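Local atomic coordinates of cell division control protein 53 (Saccharomyces cerevisiae, PDB entry 3O2P), a protein that forms the cullin scaffold of SCF E3 ubiquitin ligases, which ubiquitinate target proteins for degradation by the proteasome. Residues E25-I28 with V29-K33; D67-Q71 with K72-Q76. All blocks are in the same frame, centred on the assembly; numbering follows the deposited sequence.

Contact 1. Residues E25-I28 with V29-K33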
loop_
_atom_site.group_PDB
_atom_site.type_symbol
_atom_site.label_atom_id
_atom_site.label_comp_id
_atom_site.label_asym_id
_atom_site.label_seq_id
_atom_site.Cartn_x
_atom_site.Cartn_y
_atom_site.Cartn_z
ATOM N N GLU B 25 -8.314 22.393 3.268
ATOM C CA GLU B 25 -9.128 21.187 3.284
ATOM C C GLU B 25 -10.588 21.483 2.974
ATOM O O GLU B 25 -11.212 20.751 2.206
ATOM C CB GLU B 25 -8.993 20.427 4.609
ATOM C CG GLU B 25 -7.682 19.647 4.711
ATOM C CD GLU B 25 -7.589 18.831 5.993
ATOM O OE1 GLU B 25 -8.622 18.264 6.419
ATOM O OE2 GLU B 25 -6.483 18.767 6.573
ATOM N N ALA B 26 -11.135 22.543 3.567
ATOM C CA ALA B 26 -12.532 22.908 3.299
ATOM C C ALA B 26 -12.687 23.415 1.870
ATOM O O ALA B 26 -13.681 23.128 1.201
ATOM C CB ALA B 26 -13.008 23.948 4.267
ATOM N N CYS B 27 -11.701 24.174 1.399
ATOM C CA CYS B 27 -11.728 24.635 0.019
ATOM C C CYS B 27 -11.801 23.440 -0.942
ATOM O O CYS B 27 -12.634 23.402 -1.836
ATOM C CB CYS B 27 -10.496 25.487 -0.279
ATOM S SG CYS B 27 -10.488 26.216 -1.922
ATOM N N ILE B 28 -10.941 22.449 -0.731
ATOM C CA ILE B 28 -10.883 21.295 -1.617
ATOM C C ILE B 28 -12.202 20.512 -1.613
ATOM O O ILE B 28 -12.694 20.098 -2.668
ATOM C CB ILE B 28 -9.700 20.379 -1.247
ATOM C CG1 ILE B 28 -8.374 21.044 -1.625
ATOM C CG2 ILE B 28 -9.807 19.034 -1.935
ATOM C CD1 ILE B 28 -7.174 20.329 -1.091
ATOM N N VAL B 29 -12.770 20.313 -0.425
ATOM C CA VAL B 29 -14.038 19.584 -0.293
ATOM C C VAL B 29 -15.175 20.305 -1.032
ATOM O O VAL B 29 -16.018 19.668 -1.665
ATOM C CB VAL B 29 -14.439 19.402 1.178
ATOM C CG1 VAL B 29 -15.825 18.782 1.270
ATOM C CG2 VAL B 29 -13.424 18.535 1.896
ATOM N N ARG B 30 -15.179 21.633 -0.939
ATOM C CA ARG B 30 -16.125 22.487 -1.654
ATOM C C ARG B 30 -16.032 22.246 -3.166
ATOM O O ARG B 30 -17.028 21.955 -3.830
ATOM C CB ARG B 30 -15.816 23.952 -1.343
ATOM C CG ARG B 30 -17.030 24.858 -1.189
ATOM C CD ARG B 30 -16.610 26.279 -0.802
ATOM N NE ARG B 30 -15.874 26.304 0.462
ATOM C CZ ARG B 30 -14.726 26.948 0.662
ATOM N NH1 ARG B 30 -14.160 27.634 -0.324
ATOM N NH2 ARG B 30 -14.140 26.904 1.853
ATOM N N ILE B 31 -14.829 22.364 -3.710
ATOM C CA ILE B 31 -14.621 22.132 -5.135
ATOM C C ILE B 31 -15.082 20.728 -5.558
ATOM O O ILE B 31 -15.886 20.573 -6.481
ATOM C CB ILE B 31 -13.140 22.318 -5.509
ATOM C CG1 ILE B 31 -12.726 23.784 -5.310
ATOM C CG2 ILE B 31 -12.881 21.849 -6.929
ATOM C CD1 ILE B 31 -11.209 24.012 -5.280
ATOM N N MET B 32 -14.574 19.709 -4.872
ATOM C CA MET B 32 -14.865 18.328 -5.242
ATOM C C MET B 32 -16.332 17.961 -5.051
ATOM O O MET B 32 -16.871 17.142 -5.782
ATOM C CB MET B 32 -13.965 17.361 -4.473
ATOM C CG MET B 32 -12.508 17.473 -4.864
ATOM S SD MET B 32 -12.255 17.244 -6.638
ATOM C CE MET B 32 -12.872 15.570 -6.846
ATOM N N LYS B 33 -16.988 18.574 -4.077
ATOM C CA LYS B 33 -18.386 18.265 -3.864
ATOM C C LYS B 33 -19.185 18.701 -5.091
ATOM O O LYS B 33 -20.193 18.089 -5.440
ATOM C CB LYS B 33 -18.902 18.942 -2.600
ATOM C CG LYS B 33 -20.296 18.507 -2.199
ATOM C CD LYS B 33 -20.698 19.162 -0.890
ATOM C CE LYS B 33 -22.174 18.950 -0.601
ATOM N NZ LYS B 33 -23.011 19.300 -1.781
#

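Contact 2. Residues D67-Q71 with K72-Q76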
loop_
_atom_site.group_PDB
_atom_site.type_symbol
_atom_site.label_atom_id
_atom_site.label_comp_id
_atom_site.label_asym_id
_atom_site.label_seq_id
_atom_site.Cartn_x
_atom_site.Cartn_y
_atom_site.Cartn_z
ATOM N N ASP B 67 -3.814 14.907 0.850
ATOM C CA ASP B 67 -3.460 13.671 1.519
ATOM C C ASP B 67 -4.339 13.437 2.747
ATOM O O ASP B 67 -4.797 12.328 2.964
ATOM C CB ASP B 67 -1.991 13.685 1.917
ATOM C CG ASP B 67 -1.530 12.343 2.436
ATOM O OD1 ASP B 67 -1.697 12.079 3.642
ATOM O OD2 ASP B 67 -1.023 11.539 1.632
ATOM N N SER B 68 -4.575 14.488 3.538
ATOM C CA SER B 68 -5.472 14.396 4.696
ATOM C C SER B 68 -6.907 14.020 4.320
ATOM O O SER B 68 -7.551 13.236 5.011
ATOM C CB SER B 68 -5.485 15.708 5.481
ATOM O OG SER B 68 -4.195 16.026 5.959
ATOM N N LEU B 69 -7.421 14.587 3.235
ATOM C CA LEU B 69 -8.775 14.250 2.803
ATOM C C LEU B 69 -8.864 12.817 2.291
ATOM O O LEU B 69 -9.908 12.188 2.385
ATOM C CB LEU B 69 -9.287 15.254 1.771
ATOM C CG LEU B 69 -9.417 16.655 2.400
ATOM C CD1 LEU B 69 -9.536 17.749 1.352
ATOM C CD2 LEU B 69 -10.575 16.720 3.399
ATOM N N ILE B 70 -7.767 12.294 1.760
ATOM C CA ILE B 70 -7.757 10.903 1.340
ATOM C C ILE B 70 -7.766 10.017 2.575
ATOM O O ILE B 70 -8.577 9.111 2.694
ATOM C CB ILE B 70 -6.537 10.581 0.499
ATOM C CG1 ILE B 70 -6.675 11.264 -0.860
ATOM C CG2 ILE B 70 -6.346 9.047 0.404
ATOM C CD1 ILE B 70 -5.441 11.213 -1.699
ATOM N N GLN B 71 -6.869 10.309 3.506
ATOM C CA GLN B 71 -6.821 9.579 4.756
ATOM C C GLN B 71 -8.190 9.588 5.459
ATOM O O GLN B 71 -8.631 8.550 5.954
ATOM C CB GLN B 71 -5.706 10.141 5.642
ATOM C CG GLN B 71 -5.898 9.891 7.124
ATOM C CD GLN B 71 -4.778 10.480 7.980
ATOM O OE1 GLN B 71 -4.334 9.857 8.952
ATOM N NE2 GLN B 71 -4.317 11.683 7.622
ATOM N N LYS B 72 -8.871 10.739 5.472
ATOM C CA LYS B 72 -10.175 10.851 6.154
ATOM C C LYS B 72 -11.336 10.222 5.379
ATOM O O LYS B 72 -12.444 10.126 5.888
ATOM C CB LYS B 72 -10.525 12.313 6.458
ATOM C CG LYS B 72 -9.681 12.986 7.550
ATOM C CD LYS B 72 -9.777 14.509 7.423
ATOM C CE LYS B 72 -9.286 15.239 8.655
ATOM N NZ LYS B 72 -9.484 16.716 8.498
ATOM N N GLY B 73 -11.097 9.835 4.135
ATOM C CA GLY B 73 -12.134 9.196 3.353
ATOM C C GLY B 73 -13.019 10.160 2.599
ATOM O O GLY B 73 -14.143 9.808 2.245
ATOM N N TYR B 74 -12.524 11.370 2.348
ATOM C CA TYR B 74 -13.251 12.334 1.524
ATOM C C TYR B 74 -12.955 12.179 0.038
ATOM O O TYR B 74 -13.790 12.511 -0.796
ATOM C CB TYR B 74 -12.910 13.766 1.918
ATOM C CG TYR B 74 -13.669 14.284 3.104
ATOM C CD1 TYR B 74 -14.908 14.905 2.945
ATOM C CD2 TYR B 74 -13.149 14.156 4.386
ATOM C CE1 TYR B 74 -15.603 15.381 4.037
ATOM C CE2 TYR B 74 -13.830 14.623 5.476
ATOM C CZ TYR B 74 -15.055 15.235 5.305
ATOM O OH TYR B 74 -15.733 15.696 6.405
ATOM N N LEU B 75 -11.753 11.714 -0.292
ATOM C CA LEU B 75 -11.354 11.604 -1.687
ATOM C C LEU B 75 -10.793 10.231 -2.008
ATOM O O LEU B 75 -10.118 9.621 -1.186
ATOM C CB LEU B 75 -10.270 12.622 -2.033
ATOM C CG LEU B 75 -10.434 14.123 -1.868
ATOM C CD1 LEU B 75 -9.089 14.785 -2.180
ATOM C CD2 LEU B 75 -11.525 14.650 -2.782
ATOM N N GLN B 76 -11.032 9.781 -3.234
ATOM C CA GLN B 76 -10.445 8.546 -3.724
ATOM C C GLN B 76 -9.617 8.892 -4.953
ATOM O O GLN B 76 -10.105 9.569 -5.861
ATOM C CB GLN B 76 -11.553 7.568 -4.105
ATOM C CG GLN B 76 -11.101 6.132 -4.231
ATOM C CD GLN B 76 -12.119 5.253 -4.960
ATOM O OE1 GLN B 76 -13.259 5.665 -5.214
ATOM N NE2 GLN B 76 -11.703 4.037 -5.309
HETATM O O HOH W 1 -9.899 7.720 1.008
#

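Contact 1. Residues E25-I28 with V29-K33
Ile28 and Met32, one helical turn apart, illustrate how a helix pairs its backbone and side chains over the same interval. The amide N of Met32 reaches Ile28 O at 2.9 Å in a nearly straight bond (N-H...O 173°), and alongside it Ile28 CG2 lies 4.3 Å from Met32 CG. Beyond this pair the Ile28 side chain packs on Ala65, Ile66 and Leu69 of helix 59-71. Cys27 repeats the pattern on a neighbouring flank: Ile31 N bonds to Cys27 O at 3.1 Å, and the thiol, swung anti to its own backbone N (chi1 -176°), comes to 4.1 Å from Ile31 CD1. Both side chains of this pair also pack against helix 40-51. The segment belongs to the long helix 8-35 of the cullin neddylation domain, a winged-helix fold, and its Lys33 is, by similarity, the residue joined to NEDD8. Arg30 turns outward and doubles back along the helix. A bend at chi3 (-60°) lays one guanidinium face over the backbone, its CZ 3.8 Å from Cys27 CA, while NH2 reaches to 4.0 Å from Ala26 CB. On Val29, the CG2 branch sits beside the carbonyl of the preceding turn, 3.1 Å from Glu25 O, which also accepts the amide N of Val29 at 3.1 Å.

Contact 2. Residues D67-Q71 with K72-Q76
Helix 59-71 ends where Leu69 O accepts the amides of both Tyr74 (N at 2.7 Å) and Leu75 (N at 3.3 Å), while Gly73, at a positive phi of 88°, gives its N to Ile70 O at 3.0 Å. The Tyr74 amide arrives nearly head-on to the Leu69 carbonyl, whereas that of Leu75 stands above its plane, so one oxygen is gripped from two directions. The side chains close over this turn. Leu69 CD2 meets the tyrosine ring obliquely, 3.8 Å from Tyr74 CD2, and Leu69 CB lies 4.0 Å from Leu75 CG. The side chains of Ile70 and Leu75 cross at about a right angle, bringing Ile70 CG1 to 4.0 Å from Leu75 CB. A water donates to Ile70 O (2.6 Å) and to Leu75 O, tying the helix end to the first strand residue. The extended Lys72 chain runs past the Ser68 carbonyl, with Lys72 CG 3.3 Å from Ser68 O, on its way to a salt bridge with Glu25 of helix 8-35. The paired bonds Tyr74 to Leu69 and Gly73 to Ile70, with an apolar contact bridging the turn, constitute a Schellman motif, here leading from helix 59-71 of the winged-helix fold into strand 75-77.

In the fold
Contact 1 lies within the C-terminal part of helix 8-35, contact 2 at the C-terminal end of helix 59-71, and the two elements pack together: Ile28 CG2 lies 3.5 Å from Leu69 CD1 in the shared apolar interior, while Leu75 reaches Met32. Toward the surface, Glu25 OE1 of helix 8-35 forms a salt bridge with Lys72 NZ, in the turn that follows helix 59-71, at 2.7 Å. Both contacts are partly buried. In contact 1, uniform backbone bonds repeat along the helix, with buried side chains facing helices 40-51 and 59-71 and the small sheet, and Arg30 on the exposed side. Contact 2 replaces that regularity with the Schellman turn at Gly73, a shared carbonyl acceptor and a bridging water.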